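Local coordinates for Non-structural polyprotein (Sindbis virus, PDB 4GUA) that probably cleaves the alphavirus non-structural polyprotein through its nsP2 cysteine protease region and carries the macro and zinc-binding domains of nsP3, at residues A557-L562 and E580-I585; C574-G579 and R618-N623. One frame throughout, in Å; residues are numbered along the deposited sequence.

Interaction 1. Residues A557-L562 and E580-I585; sequences AEIKVL and ETMEAI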
ATOM      1  N   ALA A 557      12.197   6.066  10.303  1.00 61.32           N
ATOM      2  CA  ALA A 557      12.219   5.668   8.907  1.00 65.26           C
ATOM      3  C   ALA A 557      13.656   5.538   8.399  1.00 65.09           C
ATOM      4  O   ALA A 557      14.022   4.555   7.748  1.00 61.96           O
ATOM      5  CB  ALA A 557      11.448   6.692   8.069  1.00 63.26           C
ATOM      6  N   GLU A 558      14.475   6.529   8.728  1.00 69.19           N
ATOM      7  CA  GLU A 558      15.844   6.578   8.249  1.00 67.38           C
ATOM      8  C   GLU A 558      16.641   5.448   8.858  1.00 66.05           C
ATOM      9  O   GLU A 558      17.474   4.850   8.189  1.00 66.62           O
ATOM     10  CB  GLU A 558      16.478   7.927   8.587  1.00 65.24           C
ATOM     11  CG  GLU A 558      17.885   8.104   8.052  1.00 65.67           C
ATOM     12  CD  GLU A 558      18.375   9.530   8.170  1.00 74.02           C
ATOM     13  OE1 GLU A 558      17.685  10.355   8.811  1.00 79.12           O
ATOM     14  OE2 GLU A 558      19.455   9.831   7.626  1.00 76.29           O
ATOM     15  N   ILE A 559      16.356   5.137  10.117  1.00 64.50           N
ATOM     16  CA  ILE A 559      17.074   4.083  10.820  1.00 69.60           C
ATOM     17  C   ILE A 559      16.766   2.755  10.126  1.00 70.52           C
ATOM     18  O   ILE A 559      17.648   1.916   9.951  1.00 70.84           O
ATOM     19  CB  ILE A 559      16.686   4.028  12.319  1.00 67.63           C
ATOM     20  CG1 ILE A 559      17.269   5.236  13.062  1.00 69.34           C
ATOM     21  CG2 ILE A 559      17.199   2.747  12.967  1.00 63.37           C
ATOM     22  CD1 ILE A 559      16.865   5.329  14.525  1.00 65.03           C
ATOM     23  N   LYS A 560      15.511   2.584   9.719  1.00 64.28           N
ATOM     24  CA  LYS A 560      15.096   1.395   8.983  1.00 60.28           C
ATOM     25  C   LYS A 560      15.748   1.329   7.604  1.00 61.77           C
ATOM     26  O   LYS A 560      16.026   0.248   7.086  1.00 62.68           O
ATOM     27  CB  LYS A 560      13.575   1.405   8.832  1.00 61.45           C
ATOM     28  CG  LYS A 560      12.904   0.066   8.534  1.00 69.99           C
ATOM     29  CD  LYS A 560      13.787  -1.163   8.722  1.00 77.60           C
ATOM     30  CE  LYS A 560      13.154  -2.372   8.058  1.00 79.37           C
ATOM     31  NZ  LYS A 560      11.786  -2.627   8.595  1.00 85.04           N
ATOM     32  N   VAL A 561      16.004   2.482   7.006  1.00 62.17           N
ATOM     33  CA  VAL A 561      16.702   2.499   5.729  1.00 66.40           C
ATOM     34  C   VAL A 561      18.151   2.057   5.915  1.00 73.31           C
ATOM     35  O   VAL A 561      18.674   1.298   5.099  1.00 79.57           O
ATOM     36  CB  VAL A 561      16.642   3.899   5.081  1.00 67.26           C
ATOM     37  CG1 VAL A 561      17.575   4.004   3.893  1.00 66.90           C
ATOM     38  CG2 VAL A 561      15.219   4.214   4.661  1.00 68.79           C
ATOM     39  N   LEU A 562      18.781   2.511   6.997  1.00 73.76           N
ATOM     40  CA  LEU A 562      20.191   2.212   7.278  1.00 74.90           C
ATOM     41  C   LEU A 562      20.408   0.773   7.740  1.00 71.98           C
ATOM     42  O   LEU A 562      21.494   0.214   7.585  1.00 75.01           O
ATOM     43  CB  LEU A 562      20.710   3.151   8.366  1.00 76.45           C
ATOM     44  CG  LEU A 562      20.676   4.645   8.048  1.00 77.78           C
ATOM     45  CD1 LEU A 562      20.920   5.460   9.312  1.00 74.07           C
ATOM     46  CD2 LEU A 562      21.681   4.996   6.964  1.00 81.14           C
ATOM     47  N   GLU A 580      21.981   9.496  21.683  1.00113.79           N
ATOM     48  CA  GLU A 580      22.888   9.060  20.607  1.00124.42           C
ATOM     49  C   GLU A 580      22.558   9.764  19.295  1.00123.08           C
ATOM     50  O   GLU A 580      23.296   9.686  18.317  1.00127.21           O
ATOM     51  CB  GLU A 580      22.825   7.539  20.410  1.00128.25           C
ATOM     52  CG  GLU A 580      23.731   7.012  19.304  1.00130.30           C
ATOM     53  CD  GLU A 580      24.251   5.611  19.571  1.00130.25           C
ATOM     54  OE1 GLU A 580      23.929   5.039  20.634  1.00133.02           O
ATOM     55  OE2 GLU A 580      24.958   5.067  18.698  1.00126.05           O
ATOM     56  N   THR A 581      21.424  10.437  19.284  1.00118.82           N
ATOM     57  CA  THR A 581      20.953  11.164  18.121  1.00123.29           C
ATOM     58  C   THR A 581      21.072  10.361  16.822  1.00119.20           C
ATOM     59  O   THR A 581      21.145   9.131  16.839  1.00119.88           O
ATOM     60  CB  THR A 581      21.707  12.520  17.976  1.00131.27           C
ATOM     61  OG1 THR A 581      21.038  13.352  17.013  1.00134.09           O
ATOM     62  CG2 THR A 581      23.173  12.312  17.576  1.00124.01           C
ATOM     63  N   MET A 582      21.166  11.082  15.709  1.00111.01           N
ATOM     64  CA  MET A 582      21.146  10.483  14.381  1.00 97.44           C
ATOM     65  C   MET A 582      22.520  10.406  13.746  1.00 99.98           C
ATOM     66  O   MET A 582      22.931   9.339  13.315  1.00101.16           O
ATOM     67  CB  MET A 582      20.166  11.221  13.461  1.00 87.75           C
ATOM     68  CG  MET A 582      18.688  10.858  13.701  1.00 78.18           C
ATOM     69  SD  MET A 582      18.286   9.096  13.531  1.00 76.06           S
ATOM     70  CE  MET A 582      18.666   8.815  11.808  1.00 63.30           C
ATOM     71  N   GLU A 583      23.221  11.535  13.672  1.00103.76           N
ATOM     72  CA  GLU A 583      24.536  11.566  13.039  1.00104.92           C
ATOM     73  C   GLU A 583      25.378  10.370  13.469  1.00100.59           C
ATOM     74  O   GLU A 583      26.079   9.775  12.649  1.00104.73           O
ATOM     75  CB  GLU A 583      25.299  12.834  13.415  1.00110.93           C
ATOM     76  CG  GLU A 583      25.259  13.180  14.897  1.00120.62           C
ATOM     77  CD  GLU A 583      26.535  13.868  15.381  1.00127.84           C
ATOM     78  OE1 GLU A 583      27.070  14.737  14.658  1.00127.58           O
ATOM     79  OE2 GLU A 583      27.011  13.525  16.487  1.00129.65           O
ATOM     80  N   ALA A 584      25.311  10.022  14.750  1.00 87.74           N
ATOM     81  CA  ALA A 584      26.114   8.926  15.284  1.00 77.51           C
ATOM     82  C   ALA A 584      25.702   7.599  14.655  1.00 81.70           C
ATOM     83  O   ALA A 584      26.547   6.781  14.303  1.00 86.27           O
ATOM     84  CB  ALA A 584      25.972   8.857  16.786  1.00 71.69           C
ATOM     85  N   ILE A 585      24.396   7.387  14.535  1.00 87.58           N
ATOM     86  CA  ILE A 585      23.864   6.163  13.944  1.00 82.19           C
ATOM     87  C   ILE A 585      24.195   6.099  12.456  1.00 80.44           C
ATOM     88  O   ILE A 585      24.394   5.021  11.896  1.00 83.38           O
ATOM     89  CB  ILE A 585      22.344   6.055  14.146  1.00 79.09           C
ATOM     90  CG1 ILE A 585      22.022   6.052  15.642  1.00 81.27           C
ATOM     91  CG2 ILE A 585      21.807   4.801  13.474  1.00 76.77           C
ATOM     92  CD1 ILE A 585      20.904   5.122  16.035  1.00 82.81           C
TER

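Interaction 2. Residues C574-G579 and R618-N623; sequences CAYILG and RLRSNN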
ATOM      1  N   CYS A 574      16.267   1.631  19.705  1.00 72.39           N
ATOM      2  CA  CYS A 574      16.367   1.652  21.161  1.00 72.50           C
ATOM      3  C   CYS A 574      17.473   2.610  21.564  1.00 73.76           C
ATOM      4  O   CYS A 574      17.312   3.402  22.484  1.00 79.03           O
ATOM      5  CB  CYS A 574      16.642   0.260  21.727  1.00 69.58           C
ATOM      6  SG  CYS A 574      15.205  -0.838  21.771  1.00 84.40           S
ATOM      7  N   ALA A 575      18.603   2.527  20.872  1.00 77.31           N
ATOM      8  CA  ALA A 575      19.700   3.460  21.094  1.00 82.55           C
ATOM      9  C   ALA A 575      19.229   4.904  20.936  1.00 87.52           C
ATOM     10  O   ALA A 575      19.588   5.770  21.734  1.00 90.04           O
ATOM     11  CB  ALA A 575      20.838   3.171  20.127  1.00 81.95           C
ATOM     12  N   TYR A 576      18.414   5.145  19.911  1.00 86.06           N
ATOM     13  CA  TYR A 576      17.930   6.483  19.566  1.00 80.30           C
ATOM     14  C   TYR A 576      17.001   7.033  20.644  1.00 82.16           C
ATOM     15  O   TYR A 576      17.049   8.216  20.977  1.00 84.41           O
ATOM     16  CB  TYR A 576      17.222   6.425  18.204  1.00 76.46           C
ATOM     17  CG  TYR A 576      16.442   7.667  17.813  1.00 71.29           C
ATOM     18  CD1 TYR A 576      17.068   8.752  17.210  1.00 66.70           C
ATOM     19  CD2 TYR A 576      15.070   7.736  18.014  1.00 68.45           C
ATOM     20  CE1 TYR A 576      16.352   9.883  16.848  1.00 63.39           C
ATOM     21  CE2 TYR A 576      14.351   8.854  17.652  1.00 66.81           C
ATOM     22  CZ  TYR A 576      14.992   9.924  17.068  1.00 65.32           C
ATOM     23  OH  TYR A 576      14.257  11.039  16.720  1.00 66.18           O
ATOM     24  N   ILE A 577      16.160   6.162  21.188  1.00 81.99           N
ATOM     25  CA  ILE A 577      15.235   6.531  22.247  1.00 81.26           C
ATOM     26  C   ILE A 577      16.021   7.014  23.458  1.00 85.09           C
ATOM     27  O   ILE A 577      15.591   7.895  24.202  1.00 90.19           O
ATOM     28  CB  ILE A 577      14.365   5.318  22.639  1.00 79.93           C
ATOM     29  CG1 ILE A 577      13.305   5.071  21.559  1.00 74.07           C
ATOM     30  CG2 ILE A 577      13.699   5.536  23.992  1.00 85.27           C
ATOM     31  CD1 ILE A 577      12.501   3.807  21.755  1.00 69.68           C
ATOM     32  N   LEU A 578      17.189   6.419  23.634  1.00 87.67           N
ATOM     33  CA  LEU A 578      18.034   6.664  24.792  1.00 90.52           C
ATOM     34  C   LEU A 578      19.047   7.808  24.581  1.00 88.78           C
ATOM     35  O   LEU A 578      19.883   8.060  25.449  1.00 89.84           O
ATOM     36  CB  LEU A 578      18.761   5.363  25.156  1.00 86.24           C
ATOM     37  CG  LEU A 578      17.849   4.213  25.599  1.00 80.91           C
ATOM     38  CD1 LEU A 578      18.641   2.935  25.796  1.00 79.10           C
ATOM     39  CD2 LEU A 578      17.103   4.565  26.871  1.00 85.64           C
ATOM     40  N   GLY A 579      18.953   8.514  23.452  1.00 83.06           N
ATOM     41  CA  GLY A 579      19.969   9.486  23.069  1.00 81.06           C
ATOM     42  C   GLY A 579      20.804   8.920  21.922  1.00 95.64           C
ATOM     43  O   GLY A 579      20.362   8.002  21.237  1.00 94.12           O
ATOM     44  N   ARG A 618       7.585  10.593  22.816  1.00 82.73           N
ATOM     45  CA  ARG A 618       7.301  10.828  24.232  1.00 79.16           C
ATOM     46  C   ARG A 618       8.476  10.344  25.084  1.00 87.32           C
ATOM     47  O   ARG A 618       8.907  11.033  26.004  1.00 96.16           O
ATOM     48  CB  ARG A 618       5.997  10.143  24.666  1.00 63.57           C
ATOM     49  N   LEU A 619       8.981   9.152  24.778  1.00 81.78           N
ATOM     50  CA  LEU A 619      10.104   8.578  25.515  1.00 78.52           C
ATOM     51  C   LEU A 619      11.360   9.434  25.384  1.00 81.85           C
ATOM     52  O   LEU A 619      12.026   9.724  26.371  1.00 87.26           O
ATOM     53  CB  LEU A 619      10.407   7.163  25.014  1.00 76.64           C
ATOM     54  CG  LEU A 619       9.341   6.090  25.245  1.00 76.43           C
ATOM     55  CD1 LEU A 619       9.677   4.828  24.457  1.00 74.61           C
ATOM     56  CD2 LEU A 619       9.219   5.776  26.719  1.00 75.59           C
ATOM     57  N   ARG A 620      11.682   9.837  24.161  1.00 85.29           N
ATOM     58  CA  ARG A 620      12.906  10.577  23.893  1.00 85.31           C
ATOM     59  C   ARG A 620      12.856  11.992  24.468  1.00 89.35           C
ATOM     60  O   ARG A 620      13.886  12.548  24.855  1.00 93.43           O
ATOM     61  CB  ARG A 620      13.167  10.626  22.387  1.00 83.87           C
ATOM     62  CG  ARG A 620      14.503  11.232  21.993  1.00 84.15           C
ATOM     63  CD  ARG A 620      14.710  11.140  20.491  1.00 85.00           C
ATOM     64  NE  ARG A 620      15.759  12.039  20.013  1.00 85.76           N
ATOM     65  CZ  ARG A 620      17.056  11.750  19.974  1.00 87.38           C
ATOM     66  NH1 ARG A 620      17.496  10.573  20.398  1.00 88.16           N
ATOM     67  NH2 ARG A 620      17.917  12.649  19.512  1.00 86.53           N
ATOM     68  N   SER A 621      11.662  12.575  24.519  1.00 86.70           N
ATOM     69  CA  SER A 621      11.498  13.924  25.061  1.00 91.08           C
ATOM     70  C   SER A 621      11.504  13.920  26.595  1.00 94.52           C
ATOM     71  O   SER A 621      11.679  14.965  27.221  1.00 94.48           O
ATOM     72  CB  SER A 621      10.224  14.582  24.519  1.00 90.85           C
ATOM     73  OG  SER A 621       9.060  14.086  25.151  1.00 94.38           O
ATOM     74  N   ASN A 622      11.274  12.750  27.190  1.00 99.92           N
ATOM     75  CA  ASN A 622      11.378  12.575  28.640  1.00100.48           C
ATOM     76  C   ASN A 622      12.768  12.110  29.046  1.00102.11           C
ATOM     77  O   ASN A 622      13.047  11.925  30.227  1.00105.75           O
ATOM     78  CB  ASN A 622      10.354  11.550  29.137  1.00100.15           C
ATOM     79  CG  ASN A 622       8.937  12.082  29.126  1.00101.29           C
ATOM     80  OD1 ASN A 622       8.698  13.235  28.770  1.00105.28           O
ATOM     81  ND2 ASN A 622       7.984  11.233  29.503  1.00 97.14           N
ATOM     82  N   ASN A 623      13.639  11.927  28.060  1.00104.21           N
ATOM     83  CA  ASN A 623      15.006  11.481  28.307  1.00105.42           C
ATOM     84  C   ASN A 623      15.052  10.302  29.263  1.00103.81           C
ATOM     85  O   ASN A 623      15.803  10.311  30.237  1.00104.16           O
ATOM     86  CB  ASN A 623      15.842  12.628  28.860  1.00106.44           C
ATOM     87  CG  ASN A 623      15.934  13.786  27.898  1.00108.01           C
ATOM     88  OD1 ASN A 623      15.652  14.926  28.263  1.00108.49           O
ATOM     89  ND2 ASN A 623      16.303  13.500  26.651  1.00105.80           N
TER

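Interaction 1. Residues A557-L562 and E580-I585
Ile559 and Ile585 mark the closest approach of the two backbones, their CA atoms 7.8 Å apart, too far for main-chain bonding, so the contact is made entirely by side chains. Residues 557-562 form the C-terminal end of helix 550-562, whose Val561 N to Ala557 O and Leu562 N to Glu558 O bonds keep the helical pattern to its end. Facing them, residues 580-582 are a loop that leads at Glu583 into the short helix 583-588. This is helix-on-helix packing in the α-helical part of the nsP3 zinc-binding domain, with 223 Å² buried between the segments.

The link between the two helix ends is apolar. Leu562 extends CD1 to CG2 of Ile585, at 4.3 Å, while the CD1 atoms of Ile559 and Ile585 lie the same 4.3 Å apart. Ile585 therefore bridges two residues of the helix that are three positions apart, as expected for neighbours on one helical face. Beyond the two segments Ile559 also touches Ser569 and Gln572 of helix 566-577, and Ile585 touches Phe563.

Met582, buried although it belongs to the loop, buries the most surface of any residue in the contact. Its chain is bent at both chi2 (-58°) and chi3 (-63°), which folds SD over CG1 of Ile559 at 4.0 Å and turns CE toward Glu558. The Glu558 chain, extended with CG anti to the backbone N (chi1 -177°), runs past the methyl, which lies close to its aliphatic carbons as well as to its carboxylate. The carboxylate itself is engaged by a salt bridge from OE2 to NE of Arg586, just beyond the second segment; CE of Met582 sits 3.5 Å from OE1 of the same carboxylate.

Interaction 2. Residues C574-G579 and R618-N623
Tyr576 receives the side chain of Arg620 over one face of its ring, and the guanidinium lies almost parallel to it, the two planes 3° apart. The evidence for a cation-pi stack is the position of Arg620 CZ, 4.1 Å from the centroid of the Tyr576 ring and 27° off its normal. Further back along the arginine, CD makes a CH-pi contact, 4.0 Å from the same centroid. Arg620, fully extended from CG to NE, runs across the ring face, with CD near CZ and CE2 and NH1 over CD1 toward the rim. The phenol is held at its far end by a hydrogen bond between OH and OD2 of Asp555.

The main chain of Tyr576 contributes as well: its O accepts a hydrogen bond from NH1 of Arg620, although the modelled length is doubtful at this resolution, and another from Gly579 N at 3.1 Å. The positive guanidinium thus lies at the C-terminal end of helix 566-577, where the partial charge is expected to be negative. In the nsP3 zinc-binding domain this end packs against the C-terminal end of helix 613-621, the latter closed at Asn623 by a Schellman motif with weak bonds.

Ile577 has the nearest backbone approach, its CA 5.0 Å from that of Arg620. Its CB is directed away from the second segment, yet CG2 reaches CB of Leu619 at 3.8 Å, and the CD1 atoms of the two residues touch. Outside the pair, Ile577 packs on Met611, and Leu619 on Val627 of strand 627-629.

At Gly579 the helix has ended; at its positive phi (106°) and extended psi a CB would press on the carbonyl O of Leu578. Its CA lies 3.8 Å from Arg620 NH1, and its O sits at the guanidinium edge, in plane.

From the N terminus the segments come in the order 557-562, 574-579, 580-585, 618-623, so the two contacts cross instead of nesting. Interaction 1 closes a 17-residue loop that holds helix 566-577, bringing helix 583-588 back to helix 550-562. Interaction 2 begins inside that loop and closes a longer one of 38 residues, which includes helix 583-588 and the zinc ligands Cys605 and Cys607, at helix 613-621. Their centres are 13 Å apart, and they touch directly: Ile559 CD1 lies 3.9 Å from Tyr576 CB, and Thr581 CA 3.7 Å from Arg620 NH2. Together they tie four successive helices of the zinc-binding domain into one cluster.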